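Local coordinates for lipoprotein (Streptococcus pneumoniae serotype 4, PDB 6JF1) that binds L-methionine outside the cell membrane as the substrate-binding lipoprotein of an ABC importer, probably handing it to the membrane transporter, at residues V100-T105 with N231-K236; A31-S36 with N80-Y85; Y85-N90 with A141-R146. All coordinates share one frame; numbering follows the deposited sequence.

How the interactions relate
Following the chain from the N terminus, the first of these contacts, interaction 2, pairs strand 27-33 with strand 79-84 in parallel and closes the loop between them. Strand 79-84 runs directly into helix 85-95, so interactions 2 and 3 share Tyr85. Interaction 3 then joins the start of this helix to helix 141-153. Interaction 1 pairs strand 100-107 with the distant strand 231-235, next to strand 79-84 in the same mixed sheet. Interaction 2 closes before the other two open, whereas interactions 1 and 3 cross along the chain. Interactions 1 and 2 are two pairings within one sheet. Interaction 3 ties helix 85-95 to the helix that carries Asn143 and Arg146. All three reach the bound methionine.

Interaction 1 of 3, residues V100-T105 with N231-K236; sequences VAIADT and NIIVAK. With MET (methionine), chain B.
Strands 100-104 and 231-235 run antiparallel with a marked twist, and backbone hydrogen bonds join them. Val100 and Ala235 form a hydrogen-bonded pair: Val100 N gives to Ala235 O at 2.9 Å, and Ala235 N gives back to Val100 O. Further along, Ile102 N reaches Ile233 O at 2.8 Å, and Ile233 N reaches Ala103 O. The last bond, from Thr105 N to Asn231 O, is short at 2.7 Å. Its donor stands above the carbonyl plane, 42° out of it.

Side chains pack on both faces. On one, Ala101 CB packs against Ile232 CD1 at 3.8 Å, and Asp104 crosses Ile232 at a slant, its OD1 near Ile232 CG2. That oxygen lies doubtfully close to Tyr85 OH, probably as a hydrogen bond. On the face of Ala103, Ile233 meets Ala103 CB with CG1; its CG2 meets Ile102. Its CG1 branch lies beside the backbone N (chi1 -50°) and carries CD1 to Thr105 CG2. The two methyls press tightly together at 3.5 Å, with the side chains crossing at about a right angle. Ile102 and Ala103 touch helix 245-255.

Water 1 links the Thr105 hydroxyl to the backbone, donating to Ile232 O at 3.2 Å.

The Asn231 side chain turns away from strand 100-104 and grips the ligand with both ends of its amide. OD1 accepts from the amino group, methionine N, at 2.8 Å, while ND2 donates to a carboxylate oxygen, methionine OXT, in a nearly straight bond. This two-ended grip, made from an inner strand of the mixed sheet, belongs to the amino-acid pocket of a periplasmic-binding-protein fold.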
loop_
_atom_site.group_PDB
_atom_site.type_symbol
_atom_site.label_atom_id
_atom_site.label_comp_id
_atom_site.label_asym_id
_atom_site.label_seq_id
_atom_site.Cartn_x
_atom_site.Cartn_y
_atom_site.Cartn_z
ATOM N N VAL A 100 -12.382 -4.187 -10.944
ATOM C CA VAL A 100 -11.431 -4.095 -12.063
ATOM C C VAL A 100 -10.555 -2.861 -11.830
ATOM O O VAL A 100 -11.021 -1.903 -11.225
ATOM C CB VAL A 100 -12.154 -4.011 -13.427
ATOM C CG1 VAL A 100 -12.982 -5.277 -13.694
ATOM C CG2 VAL A 100 -13.058 -2.782 -13.552
ATOM N N ALA A 101 -9.318 -2.921 -12.331
ATOM C CA ALA A 101 -8.393 -1.815 -12.370
ATOM C C ALA A 101 -8.710 -0.994 -13.626
ATOM O O ALA A 101 -8.960 -1.613 -14.676
ATOM C CB ALA A 101 -6.980 -2.361 -12.451
ATOM N N ILE A 102 -8.786 0.358 -13.518
ATOM C CA ILE A 102 -9.118 1.202 -14.678
ATOM C C ILE A 102 -7.989 2.213 -14.911
ATOM O O ILE A 102 -8.091 3.020 -15.825
ATOM C CB ILE A 102 -10.480 1.900 -14.465
ATOM C CG1 ILE A 102 -10.451 2.764 -13.200
ATOM C CG2 ILE A 102 -11.581 0.849 -14.400
ATOM C CD1 ILE A 102 -11.662 3.659 -13.004
ATOM N N ALA A 103 -6.943 2.197 -14.068
ATOM C CA ALA A 103 -5.733 3.042 -14.242
ATOM C C ALA A 103 -4.652 2.553 -13.285
ATOM O O ALA A 103 -4.991 2.174 -12.151
ATOM C CB ALA A 103 -6.065 4.495 -13.961
ATOM N N ASP A 104 -3.375 2.618 -13.696
ATOM C CA ASP A 104 -2.243 2.407 -12.779
ATOM C C ASP A 104 -1.807 3.756 -12.192
ATOM O O ASP A 104 -1.919 4.792 -12.846
ATOM C CB ASP A 104 -1.007 1.805 -13.472
ATOM C CG ASP A 104 -1.199 0.481 -14.192
ATOM O OD1 ASP A 104 -2.190 -0.223 -13.928
ATOM O OD2 ASP A 104 -0.350 0.174 -15.040
ATOM N N THR A 105 -1.296 3.752 -10.958
ATOM C CA THR A 105 -0.972 5.023 -10.296
ATOM C C THR A 105 0.536 5.080 -10.054
ATOM O O THR A 105 1.289 5.632 -10.862
ATOM C CB THR A 105 -1.844 5.277 -9.052
ATOM O OG1 THR A 105 -1.637 4.181 -8.152
ATOM C CG2 THR A 105 -3.314 5.436 -9.390
ATOM N N ASN A 231 0.231 0.139 -7.980
ATOM C CA ASN A 231 -1.065 0.589 -7.415
ATOM C C ASN A 231 -1.991 1.022 -8.561
ATOM O O ASN A 231 -1.526 1.387 -9.651
ATOM C CB ASN A 231 -0.855 1.683 -6.358
ATOM C CG ASN A 231 -0.288 1.113 -5.075
ATOM O OD1 ASN A 231 -0.808 1.384 -4.003
ATOM N ND2 ASN A 231 0.811 0.359 -5.145
ATOM N N ILE A 232 -3.288 1.009 -8.279
ATOM C CA ILE A 232 -4.345 1.082 -9.259
ATOM C C ILE A 232 -5.541 1.878 -8.693
ATOM O O ILE A 232 -5.759 1.981 -7.433
ATOM C CB ILE A 232 -4.792 -0.347 -9.687
ATOM C CG1 ILE A 232 -5.096 -1.257 -8.485
ATOM C CG2 ILE A 232 -3.750 -1.002 -10.608
ATOM C CD1 ILE A 232 -5.674 -2.649 -8.850
ATOM N N ILE A 233 -6.360 2.367 -9.632
ATOM C CA ILE A 233 -7.679 2.858 -9.330
ATOM C C ILE A 233 -8.642 1.734 -9.713
ATOM O O ILE A 233 -8.506 1.121 -10.793
ATOM C CB ILE A 233 -8.044 4.119 -10.147
ATOM C CG1 ILE A 233 -6.972 5.219 -10.095
ATOM C CG2 ILE A 233 -9.403 4.646 -9.693
ATOM C CD1 ILE A 233 -6.728 5.743 -8.721
ATOM N N VAL A 234 -9.647 1.525 -8.871
ATOM C CA VAL A 234 -10.491 0.354 -9.014
ATOM C C VAL A 234 -11.970 0.762 -8.939
ATOM O O VAL A 234 -12.346 1.587 -8.114
ATOM C CB VAL A 234 -10.130 -0.674 -7.920
ATOM C CG1 VAL A 234 -11.176 -1.760 -7.772
ATOM C CG2 VAL A 234 -8.777 -1.305 -8.166
ATOM N N ALA A 235 -12.806 0.103 -9.758
ATOM C CA ALA A 235 -14.240 0.278 -9.757
ATOM C C ALA A 235 -14.925 -1.096 -9.839
ATOM O O ALA A 235 -14.283 -2.097 -10.122
ATOM C CB ALA A 235 -14.676 1.158 -10.930
ATOM N N LYS A 236 -16.246 -1.122 -9.672
ATOM C CA LYS A 236 -17.031 -2.315 -10.068
ATOM C C LYS A 236 -16.986 -2.516 -11.584
ATOM O O LYS A 236 -16.992 -1.564 -12.354
ATOM C CB LYS A 236 -18.496 -2.163 -9.670
ATOM C CG LYS A 236 -18.729 -2.184 -8.163
ATOM C CD LYS A 236 -20.080 -1.593 -7.799
ATOM C CE LYS A 236 -21.273 -2.382 -8.285
ATOM N NZ LYS A 236 -22.485 -1.965 -7.537
HETATM N N MET B . 0.243 1.264 -1.373
HETATM C CA MET B . 0.493 -0.153 -0.904
HETATM C C MET B . 1.799 -0.635 -1.537
HETATM O O MET B . 2.603 -1.310 -0.863
HETATM C CB MET B . -0.645 -1.087 -1.343
HETATM C CG MET B . -0.645 -2.429 -0.579
HETATM S SD MET B . -2.010 -3.490 -1.135
HETATM C CE MET B . -3.388 -2.818 -0.190
HETATM O OXT MET B . 2.071 -0.284 -2.722
HETATM O O HOH W 1 -3.578 3.959 -6.165
#

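Interaction 2 of 3, residues A31-S36 with N80-Y85; sequences ATVNRS and NAFQHY. With MET (methionine), chain B.
Val33 CG2 meets the Phe82 ring obliquely, 3.9 Å from Phe82 CD2. Gln83 CB lies over the centre of one face of that ring, 3.7 Å above its plane, and Asn80 CG lies in plane at its edge. The methionine methyl, CE, also approaches the Phe82 ring obliquely. The His84 ring carries the ligand sulfur, methionine SD, over one face, 3.4 Å above the plane and offset toward the rim. Trp229 meets this imidazole edge-to-face.

Both nitrogens of His84 are engaged. The residue sits at the N-cap of helix 85-95, where ND1 accepts from Phe87 N, and NE2 is hydrogen-bonded to Asn143 OD1. These two bonds fix the rotation of the ring and hold its face to the thioether.

The pocket wall grows from the parallel core of the mixed sheet, where strand 27-33 pairs with strand 79-84. Ala81 N donates to Ala31 O at 2.9 Å, with an N-H...O angle of 158°. Beside it, Asn80 CA makes a CH...O contact with the same oxygen. Ala31 CB and Asn80 CB lie on the same face of the sheet, 4.1 Å apart. The Asn80 amide leads away from strand 27-33, and its ND2 is hydrogen-bonded to Thr72 and Asn69.

Beyond this pair the strands diverge. Water 2 bridges them, donating to Val33 O and to Ala81 O, the latter at 3.0 Å.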
loop_
_atom_site.group_PDB
_atom_site.type_symbol
_atom_site.label_atom_id
_atom_site.label_comp_id
_atom_site.label_asym_id
_atom_site.label_seq_id
_atom_site.Cartn_x
_atom_site.Cartn_y
_atom_site.Cartn_z
ATOM N N ALA A 31 -12.914 5.609 -2.002
ATOM C CA ALA A 31 -12.326 5.054 -0.764
ATOM C C ALA A 31 -10.806 4.948 -0.891
ATOM O O ALA A 31 -10.253 4.468 -1.900
ATOM C CB ALA A 31 -12.935 3.718 -0.382
ATOM N N THR A 32 -10.137 5.386 0.163
ATOM C CA THR A 32 -8.707 5.283 0.305
ATOM C C THR A 32 -8.401 4.726 1.703
ATOM O O THR A 32 -9.320 4.420 2.505
ATOM C CB THR A 32 -8.003 6.635 0.104
ATOM O OG1 THR A 32 -8.347 7.486 1.207
ATOM C CG2 THR A 32 -8.339 7.345 -1.193
ATOM N N VAL A 33 -7.093 4.584 1.952
ATOM C CA VAL A 33 -6.561 4.423 3.258
ATOM C C VAL A 33 -5.790 5.709 3.624
ATOM O O VAL A 33 -4.948 6.234 2.834
ATOM C CB VAL A 33 -5.702 3.131 3.307
ATOM C CG1 VAL A 33 -5.024 2.953 4.670
ATOM C CG2 VAL A 33 -6.595 1.911 3.038
ATOM N N ASN A 34 -6.028 6.208 4.828
ATOM C CA ASN A 34 -5.456 7.507 5.304
ATOM C C ASN A 34 -3.919 7.482 5.263
ATOM O O ASN A 34 -3.295 6.484 5.606
ATOM C CB ASN A 34 -5.997 7.919 6.680
ATOM C CG ASN A 34 -5.838 6.898 7.802
ATOM O OD1 ASN A 34 -5.065 5.936 7.732
ATOM N ND2 ASN A 34 -6.566 7.118 8.880
ATOM N N ARG A 35 -3.326 8.583 4.795
ATOM C CA ARG A 35 -1.869 8.771 4.806
ATOM C C ARG A 35 -1.559 10.156 5.398
ATOM O O ARG A 35 -2.399 11.007 5.408
ATOM C CB ARG A 35 -1.280 8.647 3.391
ATOM C CG ARG A 35 -1.553 7.287 2.765
ATOM C CD ARG A 35 -0.936 7.152 1.401
ATOM N NE ARG A 35 0.518 7.346 1.392
ATOM C CZ ARG A 35 1.248 7.289 0.275
ATOM N NH1 ARG A 35 0.661 7.016 -0.884
ATOM N NH2 ARG A 35 2.556 7.486 0.324
ATOM N N SER A 36 -0.350 10.342 5.889
ATOM C CA SER A 36 0.035 11.526 6.680
ATOM C C SER A 36 0.839 12.534 5.856
ATOM O O SER A 36 1.284 12.265 4.754
ATOM C CB SER A 36 0.848 11.083 7.875
ATOM O OG SER A 36 -0.002 10.393 8.771
ATOM N N ASN A 80 -11.974 3.133 -5.664
ATOM C CA ASN A 80 -11.026 3.069 -4.562
ATOM C C ASN A 80 -9.622 3.285 -5.117
ATOM O O ASN A 80 -9.316 2.975 -6.324
ATOM C CB ASN A 80 -11.251 1.837 -3.669
ATOM C CG ASN A 80 -10.785 0.525 -4.277
ATOM O OD1 ASN A 80 -9.618 0.382 -4.655
ATOM N ND2 ASN A 80 -11.676 -0.461 -4.331
ATOM N N ALA A 81 -8.756 3.794 -4.240
ATOM C CA ALA A 81 -7.411 4.010 -4.642
ATOM C C ALA A 81 -6.507 3.707 -3.449
ATOM O O ALA A 81 -6.280 4.604 -2.611
ATOM C CB ALA A 81 -7.282 5.443 -5.143
ATOM N N PHE A 82 -5.995 2.465 -3.344
ATOM C CA PHE A 82 -5.237 2.116 -2.148
ATOM C C PHE A 82 -4.415 0.836 -2.354
ATOM O O PHE A 82 -3.600 0.553 -1.519
ATOM C CB PHE A 82 -6.172 1.889 -0.952
ATOM C CG PHE A 82 -6.861 0.545 -0.936
ATOM C CD1 PHE A 82 -7.917 0.273 -1.793
ATOM C CD2 PHE A 82 -6.429 -0.469 -0.073
ATOM C CE1 PHE A 82 -8.523 -0.985 -1.803
ATOM C CE2 PHE A 82 -7.039 -1.720 -0.068
ATOM C CZ PHE A 82 -8.079 -1.980 -0.944
ATOM N N GLN A 83 -4.632 0.035 -3.410
ATOM C CA GLN A 83 -4.044 -1.305 -3.403
ATOM C C GLN A 83 -3.221 -1.496 -4.675
ATOM O O GLN A 83 -3.323 -0.691 -5.618
ATOM C CB GLN A 83 -5.136 -2.383 -3.375
ATOM C CG GLN A 83 -5.881 -2.480 -4.721
ATOM C CD GLN A 83 -7.253 -3.078 -4.540
ATOM O OE1 GLN A 83 -7.395 -4.220 -4.094
ATOM N NE2 GLN A 83 -8.281 -2.310 -4.879
ATOM N N HIS A 84 -2.449 -2.597 -4.681
ATOM C CA HIS A 84 -1.707 -3.048 -5.892
ATOM C C HIS A 84 -2.482 -4.180 -6.583
ATOM O O HIS A 84 -3.490 -4.706 -6.064
ATOM C CB HIS A 84 -0.211 -3.363 -5.612
ATOM C CG HIS A 84 0.025 -4.223 -4.408
ATOM N ND1 HIS A 84 -0.552 -5.485 -4.251
ATOM C CD2 HIS A 84 0.754 -4.000 -3.303
ATOM C CE1 HIS A 84 -0.149 -6.013 -3.121
ATOM N NE2 HIS A 84 0.640 -5.113 -2.500
ATOM N N TYR A 85 -2.066 -4.495 -7.804
ATOM C CA TYR A 85 -2.766 -5.564 -8.596
ATOM C C TYR A 85 -2.850 -6.887 -7.812
ATOM O O TYR A 85 -3.863 -7.592 -7.844
ATOM C CB TYR A 85 -2.010 -5.815 -9.907
ATOM C CG TYR A 85 -2.329 -4.879 -11.053
ATOM C CD1 TYR A 85 -3.491 -5.035 -11.824
ATOM C CD2 TYR A 85 -1.434 -3.875 -11.408
ATOM C CE1 TYR A 85 -3.743 -4.206 -12.918
ATOM C CE2 TYR A 85 -1.671 -3.040 -12.500
ATOM C CZ TYR A 85 -2.838 -3.203 -13.244
ATOM O OH TYR A 85 -3.042 -2.404 -14.333
HETATM N N MET B . 0.243 1.264 -1.373
HETATM C CA MET B . 0.493 -0.153 -0.904
HETATM C C MET B . 1.799 -0.635 -1.537
HETATM O O MET B . 2.603 -1.310 -0.863
HETATM C CB MET B . -0.645 -1.087 -1.343
HETATM C CG MET B . -0.645 -2.429 -0.579
HETATM S SD MET B . -2.010 -3.490 -1.135
HETATM C CE MET B . -3.388 -2.818 -0.190
HETATM O OXT MET B . 2.071 -0.284 -2.722
HETATM O O HOH W 2 -4.642 5.239 -0.232
#

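Interaction 3 of 3, residues Y85-N90 with A141-R146; sequences YNFLNN and ATNESR. With ZN (zinc ion), chain H; ZN (zinc ion), chain G; MET (methionine), chain B.
Helices 85-90 and 141-146 meet near their N-terminal ends, with their axes 9.2 Å apart at closest approach and running at 138° to each other. The contact is a small helix-helix packing beside the methionine pocket of this binding-protein fold.

Thr142 fills the junction. With OG1 between the backbone N and the carbonyl carbon (chi1 64°), CG2 is left to face helix 85-90. This methyl meets Asn86 O at 3.4 Å and Asn90 CB at 3.6 Å. The side chains of Asn90 and Thr142 slide past each other in opposite directions. The hydroxyl, Thr142 OG1, lies near Phe87 CA and approaches the phenyl ring obliquely.

Phe87 and Asn143 face the ligand together. The methionine methyl, CE, sits 3.6 Å above one face of the Phe87 ring, offset toward the rim. Asn143 ND2 lies 3.5 Å from methionine SD and is hydrogen-bonded to Asp140, while OD1 accepts from Asn202.

Glu144 points to another site. Its carboxylate bridges two zinc ions. Glu183 and water join at both, and Asn139 O at one of them.

Arg146 stretches out fully from CG to NE and takes hold of the ligand carboxylate. Its NE forms a salt bridge with Glu220, and Trp229 makes a cation-pi contact. At the guanidinium edge, Arg146 NH1 donates to methionine O at 2.9 Å, with an N-H...O angle of 146°.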
loop_
_atom_site.group_PDB
_atom_site.type_symbol
_atom_site.label_atom_id
_atom_site.label_comp_id
_atom_site.label_asym_id
_atom_site.label_seq_id
_atom_site.Cartn_x
_atom_site.Cartn_y
_atom_site.Cartn_z
ATOM N N TYR A 85 -2.066 -4.495 -7.804
ATOM C CA TYR A 85 -2.766 -5.564 -8.596
ATOM C C TYR A 85 -2.850 -6.887 -7.812
ATOM O O TYR A 85 -3.863 -7.592 -7.844
ATOM C CB TYR A 85 -2.010 -5.815 -9.907
ATOM C CG TYR A 85 -2.329 -4.879 -11.053
ATOM C CD1 TYR A 85 -3.491 -5.035 -11.824
ATOM C CD2 TYR A 85 -1.434 -3.875 -11.408
ATOM C CE1 TYR A 85 -3.743 -4.206 -12.918
ATOM C CE2 TYR A 85 -1.671 -3.040 -12.500
ATOM C CZ TYR A 85 -2.838 -3.203 -13.244
ATOM O OH TYR A 85 -3.042 -2.404 -14.333
ATOM N N ASN A 86 -1.778 -7.277 -7.139
ATOM C CA ASN A 86 -1.805 -8.597 -6.461
ATOM C C ASN A 86 -2.845 -8.615 -5.343
ATOM O O ASN A 86 -3.554 -9.618 -5.164
ATOM C CB ASN A 86 -0.471 -8.955 -5.826
ATOM C CG ASN A 86 0.469 -9.605 -6.821
ATOM O OD1 ASN A 86 0.071 -9.949 -7.943
ATOM N ND2 ASN A 86 1.711 -9.772 -6.414
ATOM N N PHE A 87 -2.893 -7.522 -4.576
ATOM C CA PHE A 87 -3.857 -7.429 -3.501
ATOM C C PHE A 87 -5.261 -7.548 -4.100
ATOM O O PHE A 87 -6.133 -8.237 -3.524
ATOM C CB PHE A 87 -3.713 -6.102 -2.726
ATOM C CG PHE A 87 -4.562 -6.049 -1.484
ATOM C CD1 PHE A 87 -5.882 -5.607 -1.543
ATOM C CD2 PHE A 87 -4.052 -6.468 -0.252
ATOM C CE1 PHE A 87 -6.671 -5.580 -0.405
ATOM C CE2 PHE A 87 -4.858 -6.461 0.880
ATOM C CZ PHE A 87 -6.160 -5.988 0.814
ATOM N N LEU A 88 -5.507 -6.832 -5.211
ATOM C CA LEU A 88 -6.856 -6.825 -5.850
ATOM C C LEU A 88 -7.252 -8.237 -6.321
ATOM O O LEU A 88 -8.357 -8.721 -6.027
ATOM C CB LEU A 88 -6.903 -5.866 -7.053
ATOM C CG LEU A 88 -8.227 -5.956 -7.831
ATOM C CD1 LEU A 88 -9.427 -5.636 -6.910
ATOM C CD2 LEU A 88 -8.224 -5.032 -9.044
ATOM N N ASN A 89 -6.365 -8.843 -7.109
ATOM C CA ASN A 89 -6.583 -10.205 -7.638
ATOM C C ASN A 89 -6.900 -11.150 -6.479
ATOM O O ASN A 89 -7.844 -11.908 -6.544
ATOM C CB ASN A 89 -5.382 -10.687 -8.457
ATOM C CG ASN A 89 -5.211 -9.900 -9.751
ATOM O OD1 ASN A 89 -6.193 -9.523 -10.401
ATOM N ND2 ASN A 89 -3.974 -9.619 -10.133
ATOM N N ASN A 90 -6.121 -11.080 -5.418
ATOM C CA ASN A 90 -6.341 -11.970 -4.302
ATOM C C ASN A 90 -7.701 -11.696 -3.620
ATOM O O ASN A 90 -8.429 -12.641 -3.244
ATOM C CB ASN A 90 -5.186 -11.887 -3.304
ATOM C CG ASN A 90 -5.379 -12.834 -2.139
ATOM O OD1 ASN A 90 -5.116 -14.024 -2.282
ATOM N ND2 ASN A 90 -5.860 -12.327 -1.012
ATOM N N ALA A 141 -2.454 -11.967 2.703
ATOM C CA ALA A 141 -1.684 -12.947 1.913
ATOM C C ALA A 141 -0.635 -12.285 1.005
ATOM O O ALA A 141 0.489 -12.779 0.949
ATOM C CB ALA A 141 -2.626 -13.810 1.101
ATOM N N THR A 142 -0.970 -11.191 0.278
ATOM C CA THR A 142 -0.056 -10.749 -0.793
ATOM C C THR A 142 1.077 -9.922 -0.188
ATOM O O THR A 142 2.193 -10.033 -0.639
ATOM C CB THR A 142 -0.758 -10.039 -1.968
ATOM O OG1 THR A 142 -1.340 -8.843 -1.456
ATOM C CG2 THR A 142 -1.773 -10.946 -2.640
ATOM N N ASN A 143 0.796 -9.113 0.839
ATOM C CA ASN A 143 1.862 -8.298 1.441
ATOM C C ASN A 143 2.676 -9.153 2.431
ATOM O O ASN A 143 3.865 -8.942 2.601
ATOM C CB ASN A 143 1.304 -7.009 2.066
ATOM C CG ASN A 143 0.811 -6.077 0.981
ATOM O OD1 ASN A 143 1.599 -5.602 0.160
ATOM N ND2 ASN A 143 -0.489 -5.849 0.946
ATOM N N GLU A 144 2.051 -10.145 3.044
ATOM C CA GLU A 144 2.813 -11.130 3.823
ATOM C C GLU A 144 3.862 -11.834 2.938
ATOM O O GLU A 144 5.064 -11.927 3.289
ATOM C CB GLU A 144 1.856 -12.163 4.419
ATOM C CG GLU A 144 2.568 -13.170 5.291
ATOM C CD GLU A 144 1.578 -14.171 5.891
ATOM O OE1 GLU A 144 0.387 -13.846 6.029
ATOM O OE2 GLU A 144 1.996 -15.295 6.164
ATOM N N SER A 145 3.399 -12.360 1.810
ATOM C CA SER A 145 4.257 -13.016 0.835
ATOM C C SER A 145 5.390 -12.077 0.395
ATOM O O SER A 145 6.571 -12.458 0.348
ATOM C CB SER A 145 3.450 -13.475 -0.369
ATOM O OG SER A 145 4.291 -14.149 -1.287
ATOM N N ARG A 146 5.008 -10.859 0.042
ATOM C CA ARG A 146 5.936 -9.849 -0.436
ATOM C C ARG A 146 7.025 -9.608 0.612
ATOM O O ARG A 146 8.204 -9.518 0.264
ATOM C CB ARG A 146 5.147 -8.548 -0.626
ATOM C CG ARG A 146 5.909 -7.484 -1.396
ATOM C CD ARG A 146 5.068 -6.228 -1.372
ATOM N NE ARG A 146 5.595 -5.208 -2.286
ATOM C CZ ARG A 146 5.019 -4.013 -2.425
ATOM N NH1 ARG A 146 3.949 -3.716 -1.700
ATOM N NH2 ARG A 146 5.526 -3.133 -3.274
HETATM ZN ZN ZN H . 0.687 -16.101 7.564
HETATM ZN ZN ZN G . -1.424 -13.961 7.164
HETATM N N MET B . 0.243 1.264 -1.373
HETATM C CA MET B . 0.493 -0.153 -0.904
HETATM C C MET B . 1.799 -0.635 -1.537
HETATM O O MET B . 2.603 -1.310 -0.863
HETATM C CB MET B . -0.645 -1.087 -1.343
HETATM C CG MET B . -0.645 -2.429 -0.579
HETATM S SD MET B . -2.010 -3.490 -1.135
HETATM C CE MET B . -3.388 -2.818 -0.190
HETATM O OXT MET B . 2.071 -0.284 -2.722
HETATM O O HOH W 3 -1.078 -16.333 6.771
HETATM O O HOH W 4 -1.794 -14.690 5.327
#